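Local structure of cytosine deaminase (Klebsiella pneumoniae, 4R85) at residues S190-L195 / A225-V230. The protein catalyses the hydrolytic deamination of cytosine-type bases, probably including 5-methylcytosine, at an iron site in an amidohydrolase barrel. Sequence-based numbering, arbitrary orientation.
Sequences SSVMFL and AEEARV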
# COMPACT_ATOMS: atom_id res chain seq x y z
N SER A 190 -26.67 12.65 -22.50
CA SER A 190 -26.42 13.69 -23.48
C SER A 190 -24.99 14.22 -23.36
O SER A 190 -24.38 14.60 -24.37
CB SER A 190 -27.44 14.83 -23.39
OG SER A 190 -27.28 15.57 -22.19
N SER A 191 -24.45 14.24 -22.14
CA SER A 191 -23.07 14.70 -21.97
C SER A 191 -22.09 13.79 -22.73
O SER A 191 -21.12 14.27 -23.33
CB SER A 191 -22.68 14.83 -20.49
OG SER A 191 -22.43 13.58 -19.88
N VAL A 192 -22.34 12.49 -22.71
CA VAL A 192 -21.45 11.56 -23.41
C VAL A 192 -21.57 11.76 -24.92
O VAL A 192 -20.55 11.76 -25.63
CB VAL A 192 -21.69 10.09 -23.01
CG1 VAL A 192 -20.86 9.15 -23.89
CG2 VAL A 192 -21.38 9.87 -21.52
N MET A 193 -22.79 11.95 -25.42
CA MET A 193 -22.97 12.21 -26.85
C MET A 193 -22.23 13.47 -27.28
O MET A 193 -21.54 13.48 -28.30
CB MET A 193 -24.46 12.32 -27.21
CG MET A 193 -25.27 11.09 -26.83
SD MET A 193 -24.63 9.57 -27.62
CE MET A 193 -25.82 8.37 -27.01
N PHE A 194 -22.37 14.53 -26.48
CA PHE A 194 -21.66 15.78 -26.74
C PHE A 194 -20.14 15.61 -26.78
O PHE A 194 -19.48 16.10 -27.69
CB PHE A 194 -22.02 16.87 -25.72
CG PHE A 194 -21.11 18.06 -25.79
CD1 PHE A 194 -21.29 19.03 -26.77
CD2 PHE A 194 -20.04 18.19 -24.91
CE1 PHE A 194 -20.44 20.13 -26.86
CE2 PHE A 194 -19.18 19.30 -24.99
CZ PHE A 194 -19.39 20.26 -25.97
N LEU A 195 -19.58 14.97 -25.76
CA LEU A 195 -18.13 14.92 -25.63
C LEU A 195 -17.52 14.05 -26.73
O LEU A 195 -16.44 14.35 -27.24
CB LEU A 195 -17.69 14.46 -24.24
CG LEU A 195 -17.79 12.99 -23.78
CD1 LEU A 195 -16.56 12.15 -24.18
CD2 LEU A 195 -18.00 12.94 -22.27
N ALA A 225 -18.85 3.22 -24.18
CA ALA A 225 -18.28 2.12 -24.96
C ALA A 225 -19.04 1.95 -26.28
O ALA A 225 -18.43 1.70 -27.32
CB ALA A 225 -18.30 0.81 -24.14
N GLU A 226 -20.36 2.09 -26.24
CA GLU A 226 -21.12 1.97 -27.48
C GLU A 226 -20.80 3.09 -28.48
O GLU A 226 -20.67 2.84 -29.68
CB GLU A 226 -22.63 1.83 -27.23
CG GLU A 226 -23.52 1.82 -28.49
CD GLU A 226 -23.31 0.61 -29.42
OE1 GLU A 226 -22.46 -0.27 -29.14
OE2 GLU A 226 -24.03 0.53 -30.44
N GLU A 227 -20.68 4.33 -28.00
CA GLU A 227 -20.30 5.42 -28.90
C GLU A 227 -18.93 5.16 -29.50
O GLU A 227 -18.71 5.39 -30.69
CB GLU A 227 -20.33 6.76 -28.16
CG GLU A 227 -21.76 7.21 -27.85
CD GLU A 227 -22.64 7.18 -29.10
OE1 GLU A 227 -23.72 6.54 -29.06
OE2 GLU A 227 -22.24 7.78 -30.13
N ALA A 228 -18.00 4.71 -28.67
CA ALA A 228 -16.66 4.42 -29.16
C ALA A 228 -16.69 3.33 -30.24
O ALA A 228 -15.99 3.43 -31.25
CB ALA A 228 -15.77 4.01 -28.01
N ARG A 229 -17.51 2.30 -30.02
CA ARG A 229 -17.59 1.17 -30.96
C ARG A 229 -18.18 1.61 -32.30
O ARG A 229 -17.62 1.34 -33.36
CB ARG A 229 -18.44 0.03 -30.37
CG ARG A 229 -18.44 -1.25 -31.24
CD ARG A 229 -19.58 -2.21 -30.87
NE ARG A 229 -20.89 -1.62 -31.15
CZ ARG A 229 -21.50 -1.66 -32.33
NH1 ARG A 229 -20.93 -2.29 -33.35
NH2 ARG A 229 -22.68 -1.08 -32.49
N VAL A 230 -19.31 2.31 -32.23
CA VAL A 230 -20.01 2.78 -33.43
C VAL A 230 -19.16 3.76 -34.24
O VAL A 230 -19.17 3.74 -35.48
CB VAL A 230 -21.35 3.45 -33.03
CG1 VAL A 230 -21.89 4.33 -34.14
CG2 VAL A 230 -22.37 2.38 -32.64
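Met193 lays its thioether over a flat face of the Glu227 carboxylate, and the two side chains cross at about a right angle. The contact is van der Waals, with Met193 SD almost directly above Glu227 CD at 3.4 Å. Met193 CE reaches Glu227 OE1 at 3.5 Å; no hydrogen bond joins the segments. The CA-CB bond of Met193 does not aim at the other helix. Its CG lies anti to the carbonyl carbon (chi1 -57°), and a bend at chi2 carries the sulfur across the gap. Glu227 does point at the partner helix and bends at its own chi2, which turns that face toward the thioether. Glu227 OE2 forms a salt bridge with Arg231 NE, one turn further along helix 220-231. On the more buried side, Val192 CG1 lies 4.5 Å from Glu227 CG, a loose aliphatic contact. Met193 and Glu227 also have the nearest CA atoms across the segments, 7.6 Å apart, so the helices meet through side chains over a small area. The contact joins two successive outer helices of the TIM barrel, 185-202 and 220-231, with strand 205-209 between them in sequence. Leu195 packs inward on that strand, Phe194 turns to helix 160-170, and Ala225 meets helix 250-263.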